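Local coordinates for gram-negative insecticidal protein (Chromobacterium piscinae, PDB 6FBM) that kills susceptible insects as a bacterial toxin and acts, as many MACPF proteins do, probably by forming oligomeric pores in membranes, at residues 359-364 with 452-457; 339-344 with 420-425; 344-349 with 369-374; 466-471 with 487-492; 447-452 with 473-478. All blocks are in the same frame, centred on the assembly; numbering follows the deposited sequence.

Contact 1: residues 359-364 with 452-457; sequences GQRNHA and QNRVWW
Arg454 meets Arg361 with both its backbone and its side chain. Its carbonyl O takes a weak hydrogen bond from Arg361 NH2, 3.0 Å long. The two guanidinium groups lie nearly flat on one another, centres 4.0 Å apart and planes 16° apart, although the side chains that carry them cross at about a right angle. The stack is offset, with Arg361 NH2 above the rim of the Arg454 group. Glu339, which forms a salt bridge with Arg454 NH2 and a long, weak ion pair with Arg361 NE, probably eases the closeness of the two positive charges. Val455 comes next, and its carbonyl O receives Arg361 NE at 3.1 Å in an almost straight bond (171°). The oxygen lies in the guanidinium plane, whereas NE stands well above the carbonyl plane. With chi1 at -158° the Arg361 chain swings away from its own N and, after a bend at chi3, lies along the carbonyls of Arg454 and Val455. Strand 358-360 edges one three-stranded antiparallel sheet and strand 450-457 edges another, so the pair joins two sheets of a C-terminal region consistent with the beta-tripod. Val455 CG1 packs on the backbone at Gly359 C, 3.5 Å away, two residues before Arg361, itself the centre of an inverse gamma turn. Trp456, which is buried, packs on Leu341 and Leu469. Trp457 lays its indole on the other face of the Arg454 guanidinium, CE2 over its centre, leaving that group sandwiched between Arg361 and the ring.

Contact 2: residues 339-344 with 420-425; sequences EDLAVF and DVMMLA
Leu341, Val343, Met422 and Leu424 meet through aliphatic branches and a thioether chain, so no ring, amide or carboxylate offers a face or an edge to this contact. Leu341 CD2 touches both of its partners, 3.9 Å from Met422 CG and the same 3.9 Å from Leu424 CD1, and the side chain crosses each at about a right angle. Val343 splits its branches: CG1 lies against Met422 CG at 3.8 Å, while CG2 reaches Leu424 CD1 tip to tip at 4.1 Å. Met422 has CG beside its backbone N and turns again at chi2 (-60°) and chi3 (-61°), a curled chain that returns CE toward Leu341 CD2, 4.0 Å away. Alternate residues of each segment supply the contact, Leu341 just ahead of strand 342-346, since Ala342 and Met423 point away from it. Strand 342-346 is the middle strand of a three-stranded antiparallel sheet and strand 421-426 belongs to another, so the four side chains are part of the core between sheets, which Leu469 of a third sheet joins by touching Leu341 and Met422. The link between the two segments is apolar burial, with no directional bond between them.

Contact 3: residues 344-349 with 369-374; sequences FNPSTS and GHAPIF
Pro346 and Ile373 make the main apolar contact, two side chains sliding past each other in opposite directions. Ile373 CG2 rests against the proline ring, 3.5 Å from Pro346 CG, and also meets Thr348 CG2 at 3.8 Å, so that one methyl touches both residues. Ala371 adds a looser touch, its CB 4.3 Å from Pro346 CG. A second kind of contact sets carbon against carbonyl oxygen: Pro346 CB sits 3.6 Å from Ala371 O, and Ile373 CD1 comes to 3.4 Å from Ser347 O. The two branches of Ile373 part: CG2 serves Pro346 and Thr348, while CG1 (chi1 57°) carries CD1 to Ser347 O. No hydrogen bond links the segments. Thr348 OG1 bonds instead to Asp436, and Pro346 and Ile373 both also pack on Pro324, in the loop before strand 326-331. Strand 342-346 is the central strand of the three-stranded antiparallel sheet 326-331, 342-346, 358-360. Strand 373-376 lies in a mixed sheet between 352-354 and 318-321. The contact is thus an apolar seam where the end of a strand in one sheet of the probable beta-tripod region meets the start of a strand in the adjoining mixed sheet.

Contact 4: residues 466-471 with 487-492; sequences DVSLWQ and PNYNNP
Asp466 lies against the ring of Tyr489. The backbone sets its CB over one ring face in a CH-pi contact, 3.9 Å from the ring centroid, and chi1 of -61° then lays the carboxylate along the ring. The carboxylate stacks with its plane 23° from the ring, and Asp466 OD2 comes to 3.2 Å from Tyr489 CE2. The phenol OH has its hydrogen bond with Asp458. Ser468 holds its side chain beside the backbone N, so that OG donates to Asn488 O at 2.8 Å, from a position tilted off the carbonyl plane, while the same OG lies at the edge of the Tyr489 ring. Asn488 folds back on its own loop, its OD1 accepting from Asn490 N at 2.9 Å in an Asx turn. Trp470 turns its six-membered ring toward the end of the loop: CH2 meets Asn491 OD1 edge-on at 3.6 Å, the indole and amide planes 60° apart. Its NE1 donates to a water at 2.9 Å, which lies within bonding distance of Asn488 O and Asn490 O. Strand 468-473 is the middle of a three-stranded antiparallel sheet, between 450-457 and 484-486. The loop leaves 484-486 and passes alongside 468-473 before entering helix 495-500, whose Asp497 takes hydrogen bonds from the side-chain amides of Asn488 and Asn490.

Contact 5: residues 447-452 with 473-478; sequences DVQTLQ and GAAGAV
Gln449 and Thr450 both face Gly473 across an antiparallel bridge, a classic beta bulge in which one carbonyl serves two successive N-H groups. Gly473 O accepts from Gln449 N at 2.8 Å and from Thr450 N at 3.1 Å. A weak return bond runs from Gly473 N to Thr450 O. The chain then leaves the strand and reverses through a type II turn from Ala474 to Ala477, in which Ala477 N bonds back to Ala474 O. Gly476 occupies the third position of the turn with a positive phi (85°), a conformation that glycine adopts readily. Among the side chains, Gln449 does most. Its CG is anti to the carbonyl carbon (chi1 -70°) and the chain extends beyond it, carrying OE1 to Ala475 N, which donates at 2.8 Å from above the plane of the amide carbonyl. The same oxygen touches Ala475 CB at 3.4 Å. Thr450 places OG1 beside the glycine, 3.6 Å from Gly473 CA, where no side chain stands in its way. Ala474 CB packs against Asp447 O at 3.5 Å. Val448 points away from 473-478 and packs on Leu501, Ile505 and Cys507. The joint between the strands thus rests mainly on polar backbone bonds, and the Gln449 amide adds a side-chain grip on the opening of the turn. With little apolar surface meeting across it, hydrogen bonding sets the geometry of this exposed corner.

From the N terminus, the chain passes through 339-344 and 344-349, two segments that meet at Phe344 on strand 342-346. Contact 3 closes first, at 369-374, and lies within the larger loop that contact 2 completes at 420-425. Contact 1 starts at 359-364, inside both loops, and crosses them to close at 452-457. Contact 5 opens just earlier, at 447-452, shares Gln452 with contact 1 and closes at 473-478, and so crosses contact 1. Contact 4 opens at 466-471 within that span and crosses it to end at 487-492. Contacts 1, 2 and 3 tie sheets together, whereas contacts 4 and 5 join strands of the sheet 450-457, 468-473, 484-486 to the loops that follow, Leu469 linking contact 4 to contact 2.

Contact 1: residues 359-364 with 452-457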
# COMPACT_ATOMS: atom_id res chain seq x y z
N GLY A 359 -56.62 13.90 56.69
CA GLY A 359 -58.01 14.07 57.13
C GLY A 359 -58.17 14.22 58.64
O GLY A 359 -57.43 13.59 59.40
N GLN A 360 -59.15 15.01 59.06
CA GLN A 360 -59.42 15.31 60.47
C GLN A 360 -60.91 15.27 60.77
O GLN A 360 -61.70 15.81 59.99
CB GLN A 360 -59.05 16.73 60.77
CG GLN A 360 -57.68 16.91 61.33
CD GLN A 360 -57.06 18.17 60.85
OE1 GLN A 360 -56.17 18.14 60.01
NE2 GLN A 360 -57.51 19.30 61.39
N ARG A 361 -61.28 14.76 61.95
CA ARG A 361 -62.65 14.86 62.42
C ARG A 361 -62.92 16.19 63.14
O ARG A 361 -63.33 16.20 64.30
CB ARG A 361 -63.01 13.69 63.33
CG ARG A 361 -64.52 13.47 63.41
CD ARG A 361 -64.85 12.38 64.39
NE ARG A 361 -64.27 11.11 64.01
CZ ARG A 361 -64.24 10.03 64.78
NH1 ARG A 361 -64.78 10.03 66.00
NH2 ARG A 361 -63.66 8.92 64.34
N ASN A 362 -62.71 17.31 62.46
CA ASN A 362 -62.94 18.64 63.06
C ASN A 362 -62.98 19.71 61.95
O ASN A 362 -62.94 19.38 60.77
CB ASN A 362 -61.86 18.93 64.12
CG ASN A 362 -60.46 19.08 63.54
OD1 ASN A 362 -60.22 19.95 62.71
ND2 ASN A 362 -59.53 18.27 64.04
N HIS A 363 -63.10 20.98 62.35
CA HIS A 363 -63.17 22.13 61.43
C HIS A 363 -62.00 23.10 61.58
O HIS A 363 -62.08 24.22 61.08
CB HIS A 363 -64.46 22.93 61.65
CG HIS A 363 -65.67 22.39 60.93
ND1 HIS A 363 -65.62 21.30 60.08
CD2 HIS A 363 -66.95 22.83 60.91
CE1 HIS A 363 -66.82 21.08 59.60
NE2 HIS A 363 -67.65 21.99 60.08
N ALA A 364 -60.91 22.67 62.22
CA ALA A 364 -59.77 23.55 62.50
C ALA A 364 -59.14 24.10 61.23
O ALA A 364 -59.21 23.48 60.16
CB ALA A 364 -58.72 22.83 63.32
N GLN A 452 -57.97 1.22 59.85
CA GLN A 452 -58.10 1.55 61.28
C GLN A 452 -58.29 3.06 61.48
O GLN A 452 -58.26 3.82 60.52
CB GLN A 452 -56.85 1.09 62.04
CG GLN A 452 -56.56 -0.40 61.88
CD GLN A 452 -55.25 -0.83 62.55
OE1 GLN A 452 -54.52 -0.03 63.14
NE2 GLN A 452 -54.94 -2.12 62.43
N ASN A 453 -58.49 3.47 62.74
CA ASN A 453 -58.55 4.90 63.11
C ASN A 453 -59.40 5.73 62.19
O ASN A 453 -58.94 6.72 61.63
CB ASN A 453 -57.13 5.49 63.20
CG ASN A 453 -56.26 4.75 64.20
OD1 ASN A 453 -56.72 4.42 65.31
ND2 ASN A 453 -55.02 4.45 63.80
N ARG A 454 -60.66 5.32 62.04
CA ARG A 454 -61.63 6.03 61.20
C ARG A 454 -61.50 7.53 61.41
O ARG A 454 -61.41 8.01 62.54
CB ARG A 454 -63.05 5.60 61.54
CG ARG A 454 -64.13 6.13 60.61
CD ARG A 454 -65.49 5.62 61.03
NE ARG A 454 -65.87 6.20 62.32
CZ ARG A 454 -66.34 7.42 62.51
NH1 ARG A 454 -66.52 8.24 61.47
NH2 ARG A 454 -66.65 7.83 63.73
N VAL A 455 -61.47 8.27 60.31
CA VAL A 455 -61.40 9.72 60.37
C VAL A 455 -62.78 10.32 60.45
O VAL A 455 -63.00 11.25 61.23
CB VAL A 455 -60.69 10.29 59.13
CG1 VAL A 455 -60.64 11.82 59.18
CG2 VAL A 455 -59.28 9.69 59.01
N TRP A 456 -63.71 9.79 59.65
CA TRP A 456 -65.01 10.43 59.39
C TRP A 456 -65.92 9.51 58.56
O TRP A 456 -65.44 8.58 57.92
CB TRP A 456 -64.75 11.72 58.62
CG TRP A 456 -65.94 12.56 58.26
CD1 TRP A 456 -66.49 13.53 59.00
CD2 TRP A 456 -66.66 12.55 57.02
NE1 TRP A 456 -67.52 14.13 58.33
CE2 TRP A 456 -67.64 13.55 57.10
CE3 TRP A 456 -66.56 11.80 55.85
CZ2 TRP A 456 -68.54 13.82 56.07
CZ3 TRP A 456 -67.46 12.08 54.81
CH2 TRP A 456 -68.43 13.07 54.93
N TRP A 457 -67.22 9.75 58.66
CA TRP A 457 -68.23 9.18 57.77
C TRP A 457 -69.32 10.22 57.58
O TRP A 457 -69.39 11.20 58.33
CB TRP A 457 -68.85 7.86 58.27
CG TRP A 457 -69.16 7.76 59.75
CD1 TRP A 457 -69.53 8.77 60.60
CD2 TRP A 457 -69.16 6.56 60.54
NE1 TRP A 457 -69.71 8.29 61.87
CE2 TRP A 457 -69.50 6.94 61.87
CE3 TRP A 457 -68.90 5.21 60.27
CZ2 TRP A 457 -69.58 6.01 62.91
CZ3 TRP A 457 -68.97 4.30 61.30
CH2 TRP A 457 -69.31 4.70 62.62

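Contact 2: residues 339-344 with 420-425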
# COMPACT_ATOMS: atom_id res chain seq x y z
N GLU A 339 -70.61 14.36 62.05
CA GLU A 339 -69.20 14.65 62.29
C GLU A 339 -68.66 15.76 61.40
O GLU A 339 -69.18 16.04 60.31
CB GLU A 339 -68.38 13.39 62.16
CG GLU A 339 -68.76 12.33 63.18
CD GLU A 339 -68.01 11.04 62.96
OE1 GLU A 339 -67.91 10.24 63.91
OE2 GLU A 339 -67.51 10.82 61.84
N ASP A 340 -67.65 16.43 61.92
CA ASP A 340 -66.93 17.47 61.19
C ASP A 340 -65.80 16.76 60.42
O ASP A 340 -65.21 15.80 60.90
CB ASP A 340 -66.30 18.48 62.16
CG ASP A 340 -67.31 19.36 62.90
OD1 ASP A 340 -68.33 19.76 62.31
OD2 ASP A 340 -67.01 19.71 64.08
N LEU A 341 -65.50 17.27 59.23
CA LEU A 341 -64.38 16.80 58.42
C LEU A 341 -63.64 18.00 57.89
O LEU A 341 -64.25 18.90 57.34
CB LEU A 341 -64.86 16.00 57.20
CG LEU A 341 -63.79 15.51 56.24
CD1 LEU A 341 -62.83 14.56 56.95
CD2 LEU A 341 -64.45 14.82 55.06
N ALA A 342 -62.33 18.01 58.07
CA ALA A 342 -61.48 18.92 57.36
C ALA A 342 -60.34 18.10 56.72
O ALA A 342 -59.89 17.07 57.28
CB ALA A 342 -60.94 19.98 58.28
N VAL A 343 -59.92 18.54 55.53
CA VAL A 343 -58.86 17.90 54.81
C VAL A 343 -57.82 18.91 54.44
O VAL A 343 -58.09 20.10 54.30
CB VAL A 343 -59.35 17.18 53.55
CG1 VAL A 343 -60.22 15.98 53.93
CG2 VAL A 343 -60.08 18.12 52.59
N PHE A 344 -56.60 18.42 54.30
CA PHE A 344 -55.45 19.27 54.08
C PHE A 344 -54.55 18.64 53.02
O PHE A 344 -54.28 17.44 53.08
CB PHE A 344 -54.68 19.50 55.41
CG PHE A 344 -55.45 20.26 56.45
CD1 PHE A 344 -56.47 19.65 57.18
CD2 PHE A 344 -55.15 21.57 56.72
CE1 PHE A 344 -57.19 20.34 58.13
CE2 PHE A 344 -55.85 22.29 57.69
CZ PHE A 344 -56.87 21.67 58.40
N ASP A 420 -57.12 8.96 49.27
CA ASP A 420 -58.19 9.66 48.57
C ASP A 420 -58.16 11.14 48.86
O ASP A 420 -57.45 11.60 49.73
CB ASP A 420 -59.54 9.05 48.91
CG ASP A 420 -59.69 7.63 48.40
OD1 ASP A 420 -59.02 7.26 47.43
OD2 ASP A 420 -60.49 6.88 48.99
N VAL A 421 -58.97 11.86 48.10
CA VAL A 421 -59.08 13.30 48.18
C VAL A 421 -60.55 13.66 48.29
O VAL A 421 -61.36 13.25 47.46
CB VAL A 421 -58.54 13.93 46.90
CG1 VAL A 421 -58.77 15.43 46.89
CG2 VAL A 421 -57.06 13.60 46.74
N MET A 422 -60.89 14.41 49.32
CA MET A 422 -62.24 14.91 49.50
C MET A 422 -62.33 16.25 48.81
O MET A 422 -61.40 17.03 48.86
CB MET A 422 -62.57 15.11 50.97
CG MET A 422 -62.51 13.85 51.79
SD MET A 422 -63.62 12.55 51.27
CE MET A 422 -65.21 13.32 51.44
N MET A 423 -63.49 16.49 48.21
CA MET A 423 -63.86 17.77 47.64
C MET A 423 -65.13 18.19 48.36
O MET A 423 -66.17 17.55 48.20
CB MET A 423 -64.10 17.64 46.12
CG MET A 423 -62.85 17.24 45.33
SD MET A 423 -61.50 18.42 45.38
CE MET A 423 -62.10 19.74 44.32
N LEU A 424 -65.03 19.26 49.14
CA LEU A 424 -66.04 19.61 50.13
C LEU A 424 -66.55 21.04 49.90
O LEU A 424 -65.75 21.98 49.77
CB LEU A 424 -65.46 19.48 51.54
CG LEU A 424 -64.88 18.12 51.92
CD1 LEU A 424 -64.11 18.20 53.23
CD2 LEU A 424 -65.94 17.04 52.05
N ALA A 425 -67.87 21.17 49.81
CA ALA A 425 -68.58 22.44 49.74
C ALA A 425 -68.36 23.09 48.39
O ALA A 425 -68.03 24.28 48.31
CB ALA A 425 -68.18 23.35 50.89

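Contact 3: residues 344-349 with 369-374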
# COMPACT_ATOMS: atom_id res chain seq x y z
N PHE A 344 -56.60 18.42 54.30
CA PHE A 344 -55.45 19.27 54.08
C PHE A 344 -54.55 18.64 53.02
O PHE A 344 -54.28 17.44 53.08
CB PHE A 344 -54.68 19.50 55.41
CG PHE A 344 -55.45 20.26 56.45
CD1 PHE A 344 -56.47 19.65 57.18
CD2 PHE A 344 -55.15 21.57 56.72
CE1 PHE A 344 -57.19 20.34 58.13
CE2 PHE A 344 -55.85 22.29 57.69
CZ PHE A 344 -56.87 21.67 58.40
N ASN A 345 -54.13 19.45 52.06
CA ASN A 345 -53.11 19.09 51.10
C ASN A 345 -51.74 19.54 51.58
O ASN A 345 -51.62 20.61 52.16
CB ASN A 345 -53.36 19.78 49.76
CG ASN A 345 -54.61 19.31 49.10
OD1 ASN A 345 -55.14 18.27 49.42
ND2 ASN A 345 -55.09 20.10 48.18
N PRO A 346 -50.70 18.73 51.31
CA PRO A 346 -49.34 19.18 51.52
C PRO A 346 -48.90 20.03 50.35
O PRO A 346 -49.27 19.75 49.22
CB PRO A 346 -48.55 17.88 51.56
CG PRO A 346 -49.30 16.96 50.67
CD PRO A 346 -50.74 17.38 50.73
N SER A 347 -48.14 21.08 50.63
CA SER A 347 -47.60 21.91 49.57
C SER A 347 -46.44 21.20 48.98
O SER A 347 -45.62 20.64 49.71
CB SER A 347 -47.19 23.30 50.07
OG SER A 347 -48.34 24.08 50.35
N THR A 348 -46.37 21.23 47.65
CA THR A 348 -45.35 20.52 46.89
C THR A 348 -44.50 21.46 46.06
O THR A 348 -45.00 22.47 45.55
CB THR A 348 -46.00 19.46 45.96
OG1 THR A 348 -47.00 20.05 45.14
CG2 THR A 348 -46.61 18.33 46.76
N SER A 349 -43.23 21.09 45.88
CA SER A 349 -42.29 21.84 45.04
C SER A 349 -41.04 20.98 44.80
O SER A 349 -40.89 19.92 45.43
CB SER A 349 -41.87 23.14 45.73
OG SER A 349 -41.24 22.83 46.98
N GLY A 369 -51.93 16.73 61.71
CA GLY A 369 -50.72 16.04 61.32
C GLY A 369 -50.24 16.46 59.94
O GLY A 369 -50.67 17.48 59.37
N HIS A 370 -49.36 15.64 59.37
CA HIS A 370 -48.76 15.88 58.09
C HIS A 370 -48.97 14.68 57.17
O HIS A 370 -48.89 13.55 57.60
CB HIS A 370 -47.27 16.19 58.26
CG HIS A 370 -47.02 17.47 58.97
ND1 HIS A 370 -46.88 18.67 58.31
CD2 HIS A 370 -46.88 17.74 60.29
CE1 HIS A 370 -46.66 19.63 59.20
NE2 HIS A 370 -46.65 19.09 60.40
N ALA A 371 -49.24 14.99 55.90
CA ALA A 371 -49.24 14.01 54.83
C ALA A 371 -47.89 14.11 54.15
O ALA A 371 -47.52 15.16 53.68
CB ALA A 371 -50.34 14.29 53.83
N PRO A 372 -47.15 12.99 54.08
CA PRO A 372 -45.86 13.07 53.44
C PRO A 372 -45.95 13.32 51.91
O PRO A 372 -46.97 13.04 51.26
CB PRO A 372 -45.25 11.72 53.75
CG PRO A 372 -46.39 10.79 53.89
CD PRO A 372 -47.54 11.59 54.40
N ILE A 373 -44.88 13.89 51.39
CA ILE A 373 -44.67 14.05 49.96
C ILE A 373 -43.38 13.35 49.57
O ILE A 373 -42.49 13.17 50.39
CB ILE A 373 -44.69 15.54 49.51
CG1 ILE A 373 -43.64 16.38 50.25
CG2 ILE A 373 -46.09 16.09 49.75
CD1 ILE A 373 -43.64 17.84 49.86
N PHE A 374 -43.34 12.86 48.34
CA PHE A 374 -42.27 11.98 47.88
C PHE A 374 -41.72 12.48 46.56
O PHE A 374 -42.45 13.03 45.74
CB PHE A 374 -42.79 10.56 47.72
CG PHE A 374 -43.32 9.97 48.99
CD1 PHE A 374 -42.47 9.31 49.85
CD2 PHE A 374 -44.64 10.05 49.30
CE1 PHE A 374 -42.95 8.74 51.02
CE2 PHE A 374 -45.13 9.48 50.48
CZ PHE A 374 -44.28 8.80 51.33

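Contact 4: residues 466-471 with 487-492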
# COMPACT_ATOMS: atom_id res chain seq x y z
N ASP A 466 -73.13 6.06 50.87
CA ASP A 466 -72.46 6.21 52.15
C ASP A 466 -70.94 6.16 51.94
O ASP A 466 -70.45 5.60 50.96
CB ASP A 466 -72.88 5.08 53.08
CG ASP A 466 -74.38 5.07 53.38
OD1 ASP A 466 -75.07 6.12 53.21
OD2 ASP A 466 -74.83 3.99 53.85
N VAL A 467 -70.21 6.77 52.88
CA VAL A 467 -68.75 6.69 52.90
C VAL A 467 -68.20 6.83 54.29
O VAL A 467 -68.76 7.54 55.11
CB VAL A 467 -68.12 7.77 51.98
CG1 VAL A 467 -68.24 9.17 52.58
CG2 VAL A 467 -66.67 7.43 51.66
N SER A 468 -67.10 6.12 54.53
CA SER A 468 -66.29 6.25 55.73
C SER A 468 -64.82 6.34 55.32
O SER A 468 -64.36 5.55 54.49
CB SER A 468 -66.50 5.06 56.66
OG SER A 468 -67.87 4.82 56.92
N LEU A 469 -64.09 7.27 55.92
CA LEU A 469 -62.67 7.47 55.64
C LEU A 469 -61.84 6.76 56.70
O LEU A 469 -61.95 7.05 57.89
CB LEU A 469 -62.34 8.96 55.61
CG LEU A 469 -63.26 9.82 54.76
CD1 LEU A 469 -62.73 11.24 54.78
CD2 LEU A 469 -63.40 9.32 53.33
N TRP A 470 -61.00 5.85 56.25
CA TRP A 470 -60.20 4.99 57.09
C TRP A 470 -58.72 5.14 56.75
O TRP A 470 -58.37 5.43 55.60
CB TRP A 470 -60.62 3.53 56.87
CG TRP A 470 -61.98 3.19 57.42
CD1 TRP A 470 -63.17 3.20 56.74
CD2 TRP A 470 -62.29 2.80 58.76
NE1 TRP A 470 -64.19 2.84 57.58
CE2 TRP A 470 -63.68 2.59 58.82
CE3 TRP A 470 -61.52 2.62 59.91
CZ2 TRP A 470 -64.32 2.20 60.01
CZ3 TRP A 470 -62.16 2.20 61.09
CH2 TRP A 470 -63.55 2.01 61.13
N GLN A 471 -57.86 4.89 57.73
CA GLN A 471 -56.41 4.95 57.56
C GLN A 471 -55.93 3.57 57.11
O GLN A 471 -56.08 2.59 57.84
CB GLN A 471 -55.75 5.30 58.90
CG GLN A 471 -54.25 5.52 58.85
CD GLN A 471 -53.49 5.17 60.14
OE1 GLN A 471 -54.04 4.58 61.07
NE2 GLN A 471 -52.23 5.47 60.16
N PRO A 487 -67.34 2.46 50.88
CA PRO A 487 -68.71 2.96 50.55
C PRO A 487 -69.85 2.48 51.50
O PRO A 487 -70.97 2.25 51.06
CB PRO A 487 -68.92 2.46 49.12
CG PRO A 487 -68.15 1.20 49.08
CD PRO A 487 -66.94 1.36 49.97
N ASN A 488 -69.56 2.38 52.79
CA ASN A 488 -70.49 1.87 53.79
C ASN A 488 -69.98 2.23 55.20
O ASN A 488 -68.86 2.74 55.35
CB ASN A 488 -70.63 0.35 53.66
CG ASN A 488 -69.31 -0.39 53.91
OD1 ASN A 488 -68.65 -0.20 54.94
ND2 ASN A 488 -68.90 -1.21 52.93
N TYR A 489 -70.79 1.93 56.21
CA TYR A 489 -70.50 2.29 57.59
C TYR A 489 -69.98 1.12 58.41
O TYR A 489 -70.09 1.15 59.64
CB TYR A 489 -71.73 2.88 58.27
CG TYR A 489 -72.33 4.10 57.60
CD1 TYR A 489 -71.54 5.19 57.29
CD2 TYR A 489 -73.69 4.17 57.30
CE1 TYR A 489 -72.09 6.32 56.66
CE2 TYR A 489 -74.24 5.29 56.68
CZ TYR A 489 -73.43 6.37 56.37
OH TYR A 489 -73.95 7.49 55.77
N ASN A 490 -69.39 0.12 57.77
CA ASN A 490 -68.84 -1.02 58.49
C ASN A 490 -67.73 -0.56 59.43
O ASN A 490 -66.88 0.23 59.03
CB ASN A 490 -68.29 -2.10 57.53
CG ASN A 490 -69.32 -2.62 56.55
OD1 ASN A 490 -70.50 -2.34 56.66
ND2 ASN A 490 -68.85 -3.35 55.56
N ASN A 491 -67.74 -1.06 60.68
CA ASN A 491 -66.87 -0.59 61.76
C ASN A 491 -66.46 -1.77 62.66
O ASN A 491 -67.21 -2.12 63.57
CB ASN A 491 -67.61 0.48 62.57
CG ASN A 491 -66.76 1.12 63.69
OD1 ASN A 491 -65.59 0.81 63.87
ND2 ASN A 491 -67.38 2.02 64.44
N PRO A 492 -65.30 -2.40 62.46
CA PRO A 492 -64.31 -2.06 61.43
C PRO A 492 -64.68 -2.63 60.06
O PRO A 492 -65.55 -3.50 59.98
CB PRO A 492 -63.04 -2.75 61.94
CG PRO A 492 -63.55 -3.96 62.67
CD PRO A 492 -64.98 -3.68 63.12
O HOH W 1 -66.61 1.60 56.56

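Contact 5: residues 447-452 with 473-478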
# COMPACT_ATOMS: atom_id res chain seq x y z
N ASP A 447 -50.23 -4.03 49.19
CA ASP A 447 -51.71 -4.00 49.24
C ASP A 447 -52.19 -3.66 50.64
O ASP A 447 -51.55 -4.02 51.63
CB ASP A 447 -52.30 -5.37 48.84
CG ASP A 447 -52.02 -5.74 47.39
OD1 ASP A 447 -51.79 -4.83 46.55
OD2 ASP A 447 -52.06 -6.95 47.11
N VAL A 448 -53.33 -2.97 50.72
CA VAL A 448 -53.85 -2.59 52.04
C VAL A 448 -54.26 -3.87 52.79
O VAL A 448 -54.87 -4.77 52.22
CB VAL A 448 -55.01 -1.58 51.96
CG1 VAL A 448 -55.56 -1.28 53.34
CG2 VAL A 448 -54.52 -0.29 51.33
N GLN A 449 -53.87 -3.94 54.06
CA GLN A 449 -54.18 -5.06 54.95
C GLN A 449 -55.21 -4.68 56.01
O GLN A 449 -56.23 -5.34 56.16
CB GLN A 449 -52.90 -5.59 55.58
CG GLN A 449 -52.01 -6.28 54.57
CD GLN A 449 -50.89 -7.07 55.21
OE1 GLN A 449 -50.22 -6.61 56.15
NE2 GLN A 449 -50.69 -8.29 54.70
N THR A 450 -54.94 -3.58 56.71
CA THR A 450 -55.84 -3.06 57.72
C THR A 450 -56.44 -1.73 57.29
O THR A 450 -55.89 -1.02 56.44
CB THR A 450 -55.10 -2.82 59.03
OG1 THR A 450 -54.02 -1.91 58.79
CG2 THR A 450 -54.55 -4.13 59.57
N LEU A 451 -57.57 -1.41 57.90
CA LEU A 451 -58.21 -0.10 57.82
C LEU A 451 -58.62 0.22 59.26
O LEU A 451 -59.46 -0.46 59.83
CB LEU A 451 -59.41 -0.15 56.88
CG LEU A 451 -59.10 -0.22 55.37
CD1 LEU A 451 -60.26 -0.76 54.55
CD2 LEU A 451 -58.70 1.15 54.83
N GLN A 452 -57.97 1.22 59.85
CA GLN A 452 -58.10 1.55 61.28
C GLN A 452 -58.29 3.06 61.48
O GLN A 452 -58.26 3.82 60.52
CB GLN A 452 -56.85 1.09 62.04
CG GLN A 452 -56.56 -0.40 61.88
CD GLN A 452 -55.25 -0.83 62.55
OE1 GLN A 452 -54.52 -0.03 63.14
NE2 GLN A 452 -54.94 -2.12 62.43
N GLY A 473 -53.16 0.56 56.14
CA GLY A 473 -51.91 0.06 56.70
C GLY A 473 -51.57 -1.32 56.14
O GLY A 473 -52.43 -2.06 55.63
N ALA A 474 -50.30 -1.65 56.22
CA ALA A 474 -49.82 -2.93 55.78
C ALA A 474 -48.57 -3.31 56.55
O ALA A 474 -47.91 -2.45 57.13
CB ALA A 474 -49.53 -2.88 54.29
N ALA A 475 -48.27 -4.61 56.57
CA ALA A 475 -47.03 -5.10 57.15
C ALA A 475 -45.89 -4.50 56.34
O ALA A 475 -45.86 -4.65 55.13
CB ALA A 475 -46.97 -6.63 57.11
N GLY A 476 -45.01 -3.78 57.01
CA GLY A 476 -43.85 -3.16 56.38
C GLY A 476 -44.04 -1.79 55.71
O GLY A 476 -43.03 -1.14 55.33
N ALA A 477 -45.30 -1.33 55.58
CA ALA A 477 -45.57 0.00 55.03
C ALA A 477 -45.47 1.08 56.10
O ALA A 477 -45.73 0.83 57.27
CB ALA A 477 -46.94 0.05 54.38
N VAL A 478 -45.13 2.29 55.66
CA VAL A 478 -45.03 3.45 56.50
C VAL A 478 -46.41 3.62 57.11
O VAL A 478 -47.41 3.41 56.41
CB VAL A 478 -44.68 4.71 55.66
CG1 VAL A 478 -44.70 6.00 56.48
CG2 VAL A 478 -43.32 4.55 54.99